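Local coordinates for McyG protein (Microcystis aeruginosa PCC 7806, PDB 4R0M) that probably activates a phenylalanine-like carboxylic acid as its adenylate and hands it to a peptidyl carrier domain during microcystin assembly, at residues N210-T213 with Q214-T218; L257-L260 with E261-K265; S549-I552 with Q553-Q557. All blocks are in the same frame, centred on the assembly; numbering follows the deposited sequence.

Along the chain the contacts come in the order 1, 2, 3. Contacts 1 and 2, with centres about 18 Å apart, are both built on the same mixed sheet of the AMP-binding region: contact 1 leads from helix 196-210 into its strand 217-220, and contact 2 is helix 258-265, whose Trp259 and Leu262 pack on Leu219 of that strand. The side chain of Phe212 is about 10 Å from the bound phenylalanyl-adenylate (FA5). The side chain of Trp259 is about 11 Å from the same FA5. Contact 3, on helix 549-558, is remote: its centre is about 53 Å from that of contact 1 and 43 Å from that of contact 2, in the C-terminal part that, in ANL enzymes, moves relative to the larger N-terminal part during catalysis.

Contact 1: N210-T213 with Q214-T218; sequences NHFT and QQEVT
His211 approaches Glu216 through its backbone, not its ring: at the first non-helical position after helix 196-210 it adopts a positive phi (61°), and its carbonyl O lies 3.9 Å from Glu216 OE2. Phe212 follows, its ring meeting the carboxylate of Glu216. Its CD1 is 3.7 Å from Glu216 OE2, the oxygen arriving obliquely while the ring and carboxylate planes stand 72° apart. Around this buried ring, Phe300 meets it edge-to-face and Met236 and Leu240 of helix 227-240 touch it. Thr213 then opens a type I beta turn that ends at Glu216, and the turn completes the short connection from helix 196-210 to strand 217-220, an inner strand of the mixed sheet in this ANL-type adenylation fold. The evidence is the closing bond from Glu216 N to Thr213 O, 3.2 Å long and nearly straight. With Glu216 CG anti to its carbonyl carbon (chi1 -56°), that methylene sits tightly against Thr213 O, at 3.0 Å. The bend at chi2 then turns the carboxylate back over the turn, where OE2 accepts a weak bond from Thr213 N at 3.5 Å. That carboxylate is held chiefly from outside: OE2 forms a salt bridge with Lys299 and OE1 a hydrogen bond with Ser269, probably stabilising its negative charge in a buried setting. On the exposed side of the turn, the hydroxyl of Thr213 reaches the amide of Gln215. OG1 donates to Gln215 OE1 at 2.9 Å, and it comes from above the plane of that amide carbonyl.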
ATOM      1  N   ASN A 210      16.574 -12.724   0.797  1.00 35.20           N
ATOM      2  CA  ASN A 210      17.052 -11.642   1.659  1.00 35.54           C
ATOM      3  C   ASN A 210      17.635 -12.085   3.000  1.00 35.45           C
ATOM      4  O   ASN A 210      18.033 -11.246   3.815  1.00 35.83           O
ATOM      5  CB  ASN A 210      15.959 -10.585   1.840  1.00 35.09           C
ATOM      6  CG  ASN A 210      15.577  -9.920   0.529  1.00 35.67           C
ATOM      7  OD1 ASN A 210      16.402  -9.268  -0.114  1.00 36.02           O
ATOM      8  ND2 ASN A 210      14.324 -10.083   0.122  1.00 35.84           N
ATOM      9  N   HIS A 211      17.691 -13.401   3.209  1.00 35.83           N
ATOM     10  CA  HIS A 211      18.331 -14.013   4.384  1.00 36.04           C
ATOM     11  C   HIS A 211      17.707 -13.605   5.696  1.00 35.61           C
ATOM     12  O   HIS A 211      18.408 -13.254   6.649  1.00 35.65           O
ATOM     13  CB  HIS A 211      19.839 -13.741   4.399  1.00 37.17           C
ATOM     14  CG  HIS A 211      20.529 -14.022   3.083  1.00 38.00           C
ATOM     15  ND1 HIS A 211      20.705 -15.269   2.608  1.00 39.04           N
ATOM     16  CD2 HIS A 211      21.100 -13.160   2.149  1.00 38.32           C
ATOM     17  CE1 HIS A 211      21.348 -15.212   1.425  1.00 39.22           C
ATOM     18  NE2 HIS A 211      21.590 -13.919   1.146  1.00 39.13           N
ATOM     19  N   PHE A 212      16.378 -13.647   5.755  1.00 34.79           N
ATOM     20  CA  PHE A 212      15.659 -13.347   6.990  1.00 34.36           C
ATOM     21  C   PHE A 212      15.607 -14.579   7.886  1.00 33.95           C
ATOM     22  O   PHE A 212      15.497 -15.705   7.399  1.00 34.08           O
ATOM     23  CB  PHE A 212      14.234 -12.853   6.701  1.00 34.03           C
ATOM     24  CG  PHE A 212      14.162 -11.570   5.909  1.00 33.81           C
ATOM     25  CD1 PHE A 212      15.158 -10.599   6.007  1.00 33.83           C
ATOM     26  CD2 PHE A 212      13.065 -11.315   5.089  1.00 33.75           C
ATOM     27  CE1 PHE A 212      15.074  -9.419   5.280  1.00 33.68           C
ATOM     28  CE2 PHE A 212      12.974 -10.136   4.364  1.00 33.64           C
ATOM     29  CZ  PHE A 212      13.977  -9.185   4.462  1.00 33.63           C
ATOM     30  N   THR A 213      15.690 -14.358   9.195  1.00 33.91           N
ATOM     31  CA  THR A 213      15.625 -15.439  10.183  1.00 34.16           C
ATOM     32  C   THR A 213      14.644 -15.073  11.295  1.00 34.80           C
ATOM     33  O   THR A 213      14.081 -13.977  11.286  1.00 35.17           O
ATOM     34  CB  THR A 213      17.012 -15.750  10.791  1.00 33.79           C
ATOM     35  OG1 THR A 213      17.580 -14.553  11.341  1.00 33.51           O
ATOM     36  CG2 THR A 213      17.956 -16.317   9.735  1.00 33.38           C
ATOM     37  N   GLN A 214      14.448 -15.980  12.253  1.00 35.31           N
ATOM     38  CA  GLN A 214      13.510 -15.749  13.361  1.00 35.83           C
ATOM     39  C   GLN A 214      13.945 -14.629  14.313  1.00 34.61           C
ATOM     40  O   GLN A 214      13.178 -14.212  15.180  1.00 33.60           O
ATOM     41  CB  GLN A 214      13.239 -17.045  14.139  1.00 38.00           C
ATOM     42  CG  GLN A 214      14.464 -17.685  14.777  1.00 40.78           C
ATOM     43  CD  GLN A 214      14.106 -18.702  15.850  1.00 42.89           C
ATOM     44  OE1 GLN A 214      13.094 -18.566  16.542  1.00 44.15           O
ATOM     45  NE2 GLN A 214      14.945 -19.724  15.999  1.00 43.26           N
ATOM     46  N   GLN A 215      15.173 -14.147  14.138  1.00 34.70           N
ATOM     47  CA  GLN A 215      15.710 -13.062  14.955  1.00 35.14           C
ATOM     48  C   GLN A 215      15.320 -11.669  14.440  1.00 34.89           C
ATOM     49  O   GLN A 215      15.633 -10.660  15.080  1.00 35.55           O
ATOM     50  CB  GLN A 215      17.236 -13.172  15.073  1.00 35.93           C
ATOM     51  CG  GLN A 215      17.734 -14.341  15.915  1.00 36.71           C
ATOM     52  CD  GLN A 215      17.960 -15.610  15.108  1.00 37.16           C
ATOM     53  OE1 GLN A 215      18.434 -15.569  13.973  1.00 37.59           O
ATOM     54  NE2 GLN A 215      17.636 -16.749  15.705  1.00 38.09           N
ATOM     55  N   GLU A 216      14.642 -11.612  13.293  1.00 33.87           N
ATOM     56  CA  GLU A 216      14.219 -10.336  12.710  1.00 33.24           C
ATOM     57  C   GLU A 216      13.186  -9.638  13.584  1.00 32.58           C
ATOM     58  O   GLU A 216      12.447 -10.281  14.332  1.00 32.29           O
ATOM     59  CB  GLU A 216      13.642 -10.513  11.297  1.00 33.38           C
ATOM     60  CG  GLU A 216      14.545 -11.203  10.280  1.00 33.82           C
ATOM     61  CD  GLU A 216      15.828 -10.451   9.973  1.00 34.44           C
ATOM     62  OE1 GLU A 216      15.965  -9.279  10.381  1.00 34.52           O
ATOM     63  OE2 GLU A 216      16.709 -11.046   9.312  1.00 35.12           O
ATOM     64  N   VAL A 217      13.156  -8.314  13.492  1.00 31.78           N
ATOM     65  CA  VAL A 217      12.114  -7.515  14.122  1.00 31.14           C
ATOM     66  C   VAL A 217      11.499  -6.614  13.051  1.00 30.39           C
ATOM     67  O   VAL A 217      12.149  -5.695  12.550  1.00 29.68           O
ATOM     68  CB  VAL A 217      12.658  -6.673  15.297  1.00 31.74           C
ATOM     69  CG1 VAL A 217      11.542  -5.854  15.929  1.00 31.61           C
ATOM     70  CG2 VAL A 217      13.321  -7.562  16.346  1.00 31.76           C
ATOM     71  N   THR A 218      10.254  -6.910  12.686  1.00 30.07           N
ATOM     72  CA  THR A 218       9.538  -6.127  11.681  1.00 29.55           C
ATOM     73  C   THR A 218       8.669  -5.066  12.342  1.00 29.02           C
ATOM     74  O   THR A 218       8.121  -5.291  13.422  1.00 28.47           O
ATOM     75  CB  THR A 218       8.655  -7.006  10.768  1.00 29.76           C
ATOM     76  OG1 THR A 218       7.609  -7.611  11.538  1.00 30.12           O
ATOM     77  CG2 THR A 218       9.477  -8.095  10.084  1.00 29.98           C
TER

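Contact 2: L257-L260 with E261-K265; sequences LQWL and ELIQK
Glu261 N, Leu262 N, Ile263 N and Gln264 N each donate to the carbonyl four residues earlier, from Leu257 O to Leu260 O, in bonds of 2.9 to 3.2 Å that establish regular alpha-helical geometry. The two segments span the short helix 258-265, which with helix 249-254 forms part of the beta-alpha-beta crossover from strand 243-246 to the parallel strand 270-273, with strand 217-220 between them in the sheet. Trp259 and Leu262 pack on Leu219 of strand 217-220; Ile263, also buried, lies against the indole. Trp259 has CG anti to the backbone N (chi1 -173°), which lays the indole alongside the next helical turn. There Ile263 CD1 sits over one face in a CH-pi contact, 4.0 Å from the centroid of the five-membered ring of Trp259 and 20° off its normal. The indole is fixed in rotation as well, since NE1 bonds to Ser271 OG on strand 270-273, and its ring also meets Trp221. Leu262 also touches Val247; its CG lies 3.3 Å from Gln258 O, so this branch point packs close to the carbonyl oxygen that its own N-H engages. On the more exposed face, Gln258 and Glu261 run side by side and point the same way. Both chains bend at chi2, and their amide and carboxylate planes are 49° apart; the touch is between oxygen and methylene carbon, with Gln258 OE1 3.8 Å from Glu261 CG. Gln264 sets its CB beside Leu260 O, while its OE1 accepts from Asn294 N. Back at the indole, Ile263 CD1 also approaches Trp259 NE1 to 3.8 Å.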
ATOM      1  N   LEU A 257       8.917  11.528  13.221  1.00 40.52           N
ATOM      2  CA  LEU A 257      10.138  11.070  13.889  1.00 39.80           C
ATOM      3  C   LEU A 257       9.917   9.905  14.856  1.00 38.90           C
ATOM      4  O   LEU A 257      10.871   9.221  15.234  1.00 38.64           O
ATOM      5  CB  LEU A 257      10.848  12.236  14.593  1.00 39.56           C
ATOM      6  CG  LEU A 257      11.504  13.303  13.706  1.00 39.79           C
ATOM      7  CD1 LEU A 257      12.274  14.303  14.553  1.00 39.52           C
ATOM      8  CD2 LEU A 257      12.418  12.687  12.655  1.00 39.94           C
ATOM      9  N   GLN A 258       8.662   9.682  15.244  1.00 38.44           N
ATOM     10  CA  GLN A 258       8.297   8.535  16.078  1.00 38.31           C
ATOM     11  C   GLN A 258       8.624   7.201  15.412  1.00 37.39           C
ATOM     12  O   GLN A 258       8.870   6.206  16.093  1.00 37.55           O
ATOM     13  CB  GLN A 258       6.817   8.585  16.467  1.00 39.20           C
ATOM     14  CG  GLN A 258       6.540   9.398  17.721  1.00 40.41           C
ATOM     15  CD  GLN A 258       7.278   8.865  18.936  1.00 41.17           C
ATOM     16  OE1 GLN A 258       8.186   9.512  19.455  1.00 41.15           O
ATOM     17  NE2 GLN A 258       6.901   7.669  19.382  1.00 41.94           N
ATOM     18  N   TRP A 259       8.626   7.194  14.080  1.00 36.27           N
ATOM     19  CA  TRP A 259       9.039   6.032  13.301  1.00 35.90           C
ATOM     20  C   TRP A 259      10.478   5.694  13.571  1.00 36.44           C
ATOM     21  O   TRP A 259      10.817   4.527  13.762  1.00 36.46           O
ATOM     22  CB  TRP A 259       8.812   6.286  11.812  1.00 34.51           C
ATOM     23  CG  TRP A 259       9.050   5.087  10.922  1.00 33.58           C
ATOM     24  CD1 TRP A 259       9.008   3.738  11.273  1.00 33.28           C
ATOM     25  CD2 TRP A 259       9.335   5.092   9.478  1.00 33.14           C
ATOM     26  NE1 TRP A 259       9.261   2.941  10.188  1.00 32.91           N
ATOM     27  CE2 TRP A 259       9.463   3.684   9.081  1.00 32.97           C
ATOM     28  CE3 TRP A 259       9.502   6.081   8.516  1.00 32.60           C
ATOM     29  CZ2 TRP A 259       9.742   3.311   7.773  1.00 32.66           C
ATOM     30  CZ3 TRP A 259       9.784   5.691   7.201  1.00 32.63           C
ATOM     31  CH2 TRP A 259       9.902   4.339   6.841  1.00 32.47           C
ATOM     32  N   LEU A 260      11.327   6.720  13.597  1.00 36.70           N
ATOM     33  CA  LEU A 260      12.749   6.568  13.899  1.00 37.01           C
ATOM     34  C   LEU A 260      12.974   6.177  15.359  1.00 37.53           C
ATOM     35  O   LEU A 260      13.872   5.390  15.669  1.00 37.44           O
ATOM     36  CB  LEU A 260      13.500   7.865  13.574  1.00 37.20           C
ATOM     37  CG  LEU A 260      14.145   8.063  12.193  1.00 36.99           C
ATOM     38  CD1 LEU A 260      13.298   7.543  11.038  1.00 36.45           C
ATOM     39  CD2 LEU A 260      14.487   9.533  11.989  1.00 36.96           C
ATOM     40  N   GLU A 261      12.149   6.735  16.241  1.00 38.12           N
ATOM     41  CA  GLU A 261      12.186   6.434  17.668  1.00 38.33           C
ATOM     42  C   GLU A 261      11.878   4.957  17.926  1.00 37.79           C
ATOM     43  O   GLU A 261      12.546   4.305  18.733  1.00 36.86           O
ATOM     44  CB  GLU A 261      11.189   7.330  18.413  1.00 39.73           C
ATOM     45  CG  GLU A 261      11.041   7.043  19.904  1.00 41.71           C
ATOM     46  CD  GLU A 261      12.071   7.751  20.771  1.00 43.16           C
ATOM     47  OE1 GLU A 261      13.072   8.279  20.238  1.00 44.24           O
ATOM     48  OE2 GLU A 261      11.877   7.781  22.005  1.00 44.26           O
ATOM     49  N   LEU A 262      10.869   4.440  17.227  1.00 36.57           N
ATOM     50  CA  LEU A 262      10.434   3.057  17.400  1.00 35.36           C
ATOM     51  C   LEU A 262      11.411   2.046  16.800  1.00 35.46           C
ATOM     52  O   LEU A 262      11.562   0.942  17.330  1.00 35.92           O
ATOM     53  CB  LEU A 262       9.024   2.859  16.839  1.00 34.20           C
ATOM     54  CG  LEU A 262       7.868   3.490  17.629  1.00 33.57           C
ATOM     55  CD1 LEU A 262       6.625   3.593  16.757  1.00 32.86           C
ATOM     56  CD2 LEU A 262       7.571   2.733  18.918  1.00 32.71           C
ATOM     57  N   ILE A 263      12.074   2.427  15.709  1.00 35.16           N
ATOM     58  CA  ILE A 263      13.136   1.606  15.124  1.00 35.68           C
ATOM     59  C   ILE A 263      14.285   1.443  16.126  1.00 36.44           C
ATOM     60  O   ILE A 263      14.802   0.340  16.312  1.00 36.72           O
ATOM     61  CB  ILE A 263      13.656   2.191  13.788  1.00 34.91           C
ATOM     62  CG1 ILE A 263      12.580   2.081  12.700  1.00 34.59           C
ATOM     63  CG2 ILE A 263      14.925   1.476  13.335  1.00 34.21           C
ATOM     64  CD1 ILE A 263      12.803   2.989  11.507  1.00 33.87           C
ATOM     65  N   GLN A 264      14.656   2.546  16.774  1.00 36.99           N
ATOM     66  CA  GLN A 264      15.727   2.570  17.765  1.00 37.79           C
ATOM     67  C   GLN A 264      15.359   1.792  19.030  1.00 38.30           C
ATOM     68  O   GLN A 264      16.139   0.957  19.498  1.00 38.56           O
ATOM     69  CB  GLN A 264      16.072   4.018  18.125  1.00 38.66           C
ATOM     70  CG  GLN A 264      17.188   4.167  19.149  1.00 39.46           C
ATOM     71  CD  GLN A 264      17.365   5.600  19.618  1.00 40.23           C
ATOM     72  OE1 GLN A 264      18.326   6.268  19.241  1.00 39.82           O
ATOM     73  NE2 GLN A 264      16.433   6.079  20.440  1.00 40.20           N
ATOM     74  N   LYS A 265      14.174   2.078  19.567  1.00 38.01           N
ATOM     75  CA  LYS A 265      13.696   1.493  20.819  1.00 37.69           C
ATOM     76  C   LYS A 265      13.537  -0.028  20.745  1.00 37.37           C
ATOM     77  O   LYS A 265      13.861  -0.736  21.700  1.00 37.73           O
ATOM     78  CB  LYS A 265      12.364   2.137  21.220  1.00 38.42           C
ATOM     79  CG  LYS A 265      11.817   1.687  22.565  1.00 39.65           C
ATOM     80  CD  LYS A 265      10.387   2.162  22.767  1.00 40.97           C
ATOM     81  CE  LYS A 265       9.817   1.648  24.080  1.00 42.11           C
ATOM     82  NZ  LYS A 265       8.471   2.220  24.367  1.00 42.63           N
TER

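Contact 3: S549-I552 with Q553-Q557; sequences SSRI and QEIDQ
Ser549 O, Ser550 O, Arg551 O and Ile552 O accept in turn from Gln553 N, Glu554 N, Ile555 N and Asp556 N, four i to i+4 bonds between 2.8 and 3.0 Å whose N-H angles all exceed 155°, so the chain is unbroken alpha helix across the junction. The segment makes up most of helix 549-558, which lies against strand 517-520 in the C-terminal part of the adenylating unit and, along the chain, heads toward the carrier domain. One flank of the helix is apolar. Ile552 rests on Tyr517 and Ile519, and further along the helix the buried Ile555 rests on Pro520, so these two residues pack the helix against strand 517-520. Ile555 also reaches back across the turn to Arg551: its CG1 lies anti to its carbonyl carbon (chi1 -66°), which carries Ile555 CD1 to 3.8 Å from Arg551 CG, the two chains crossing at a slant. The arginine's CG methylene thus gives Ile555 an apolar neighbour. Beyond CG its chain bends at chi3 and takes the guanidinium off the helix, where NH1 makes a salt bridge with Glu522 and a hydrogen bond with Pro520 O. Glu554, extended beyond CG, keeps its carboxylate nearby without pairing: Arg551 NE and Glu554 OE1 are 4.8 Å apart, which would leave at most a mild electrostatic attraction. On the exposed side the contacts are between methylenes and backbone oxygens. Glu554 CB lies 3.3 Å from Ser550 O, Asp556 CB is 3.4 Å from Ile552 O, and Gln553 CG, anti to its own carbonyl carbon (chi1 -68°), lies 3.2 Å from Ser549 O.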
ATOM      1  N   SER A 549     -13.745  23.928 -11.212  1.00 44.13           N
ATOM      2  CA  SER A 549     -14.035  25.067 -12.098  1.00 43.88           C
ATOM      3  C   SER A 549     -14.284  26.376 -11.346  1.00 44.27           C
ATOM      4  O   SER A 549     -13.835  27.439 -11.774  1.00 44.33           O
ATOM      5  CB  SER A 549     -15.216  24.751 -13.015  1.00 42.69           C
ATOM      6  OG  SER A 549     -14.882  23.718 -13.925  1.00 42.86           O
ATOM      7  N   SER A 550     -14.987  26.278 -10.220  1.00 45.16           N
ATOM      8  CA  SER A 550     -15.277  27.425  -9.363  1.00 47.32           C
ATOM      9  C   SER A 550     -14.002  28.000  -8.748  1.00 48.17           C
ATOM     10  O   SER A 550     -13.772  29.213  -8.798  1.00 47.68           O
ATOM     11  CB  SER A 550     -16.259  27.033  -8.256  1.00 20.00           C
ATOM     12  OG  SER A 550     -16.513  28.125  -7.390  1.00 20.00           O
ATOM     13  N   ARG A 551     -13.186  27.120  -8.169  1.00 49.05           N
ATOM     14  CA  ARG A 551     -11.916  27.505  -7.559  1.00 49.27           C
ATOM     15  C   ARG A 551     -10.944  28.049  -8.607  1.00 49.08           C
ATOM     16  O   ARG A 551     -10.261  29.041  -8.357  1.00 49.07           O
ATOM     17  CB  ARG A 551     -11.302  26.322  -6.800  1.00 49.88           C
ATOM     18  CG  ARG A 551     -10.155  26.698  -5.875  1.00 50.56           C
ATOM     19  CD  ARG A 551      -9.924  25.640  -4.810  1.00 51.52           C
ATOM     20  NE  ARG A 551     -10.999  25.616  -3.820  1.00 52.91           N
ATOM     21  CZ  ARG A 551     -11.034  24.818  -2.758  1.00 53.51           C
ATOM     22  NH1 ARG A 551     -10.048  23.959  -2.526  1.00 53.74           N
ATOM     23  NH2 ARG A 551     -12.060  24.880  -1.921  1.00 53.66           N
ATOM     24  N   ILE A 552     -10.903  27.400  -9.773  1.00 48.97           N
ATOM     25  CA  ILE A 552     -10.082  27.847 -10.906  1.00 49.62           C
ATOM     26  C   ILE A 552     -10.409  29.294 -11.289  1.00 50.93           C
ATOM     27  O   ILE A 552      -9.509  30.131 -11.388  1.00 50.69           O
ATOM     28  CB  ILE A 552     -10.228  26.907 -12.129  1.00 48.73           C
ATOM     29  CG1 ILE A 552      -9.509  25.577 -11.861  1.00 48.13           C
ATOM     30  CG2 ILE A 552      -9.679  27.560 -13.395  1.00 47.80           C
ATOM     31  CD1 ILE A 552      -9.914  24.443 -12.781  1.00 48.25           C
ATOM     32  N   GLN A 553     -11.697  29.578 -11.484  1.00 52.51           N
ATOM     33  CA  GLN A 553     -12.158  30.928 -11.806  1.00 53.87           C
ATOM     34  C   GLN A 553     -11.810  31.911 -10.690  1.00 54.48           C
ATOM     35  O   GLN A 553     -11.302  33.000 -10.958  1.00 54.11           O
ATOM     36  CB  GLN A 553     -13.665  30.945 -12.092  1.00 54.94           C
ATOM     37  CG  GLN A 553     -14.078  30.228 -13.373  1.00 56.57           C
ATOM     38  CD  GLN A 553     -13.433  30.811 -14.621  1.00 58.15           C
ATOM     39  OE1 GLN A 553     -13.569  32.002 -14.909  1.00 59.35           O
ATOM     40  NE2 GLN A 553     -12.731  29.967 -15.371  1.00 57.88           N
ATOM     41  N   GLU A 554     -12.066  31.500  -9.448  1.00 55.16           N
ATOM     42  CA  GLU A 554     -11.790  32.308  -8.258  1.00 56.35           C
ATOM     43  C   GLU A 554     -10.313  32.704  -8.153  1.00 57.48           C
ATOM     44  O   GLU A 554      -9.996  33.851  -7.820  1.00 58.07           O
ATOM     45  CB  GLU A 554     -12.233  31.558  -6.998  1.00 56.79           C
ATOM     46  CG  GLU A 554     -12.167  32.372  -5.712  1.00 58.30           C
ATOM     47  CD  GLU A 554     -12.300  31.518  -4.461  1.00 59.43           C
ATOM     48  OE1 GLU A 554     -12.014  30.302  -4.520  1.00 60.40           O
ATOM     49  OE2 GLU A 554     -12.685  32.069  -3.407  1.00 60.21           O
ATOM     50  N   ILE A 555      -9.425  31.751  -8.433  1.00 57.65           N
ATOM     51  CA  ILE A 555      -7.982  32.003  -8.439  1.00 58.72           C
ATOM     52  C   ILE A 555      -7.616  32.925  -9.603  1.00 60.01           C
ATOM     53  O   ILE A 555      -6.855  33.879  -9.429  1.00 60.69           O
ATOM     54  CB  ILE A 555      -7.168  30.687  -8.500  1.00 58.25           C
ATOM     55  CG1 ILE A 555      -7.363  29.884  -7.211  1.00 57.66           C
ATOM     56  CG2 ILE A 555      -5.681  30.967  -8.696  1.00 58.34           C
ATOM     57  CD1 ILE A 555      -7.129  28.400  -7.375  1.00 56.52           C
ATOM     58  N   ASP A 556      -8.179  32.642 -10.777  1.00 60.98           N
ATOM     59  CA  ASP A 556      -7.966  33.464 -11.967  1.00 61.56           C
ATOM     60  C   ASP A 556      -8.467  34.897 -11.767  1.00 62.61           C
ATOM     61  O   ASP A 556      -7.869  35.845 -12.279  1.00 62.16           O
ATOM     62  CB  ASP A 556      -8.638  32.830 -13.185  1.00 60.67           C
ATOM     63  CG  ASP A 556      -8.042  33.308 -14.495  1.00 61.40           C
ATOM     64  OD1 ASP A 556      -6.798  33.329 -14.617  1.00 61.30           O
ATOM     65  OD2 ASP A 556      -8.819  33.653 -15.410  1.00 61.99           O
ATOM     66  N   GLN A 557      -9.560  35.041 -11.016  1.00 63.62           N
ATOM     67  CA  GLN A 557     -10.095  36.351 -10.645  1.00 65.92           C
ATOM     68  C   GLN A 557      -9.195  37.056  -9.634  1.00 67.75           C
ATOM     69  O   GLN A 557      -9.121  38.287  -9.617  1.00 68.92           O
ATOM     70  CB  GLN A 557     -11.508  36.222 -10.072  1.00 65.60           C
ATOM     71  CG  GLN A 557     -12.591  35.976 -11.113  1.00 66.05           C
ATOM     72  CD  GLN A 557     -13.842  35.346 -10.523  1.00 67.47           C
ATOM     73  OE1 GLN A 557     -14.203  35.603  -9.373  1.00 68.56           O
ATOM     74  NE2 GLN A 557     -14.512  34.515 -11.314  1.00 67.48           N
TER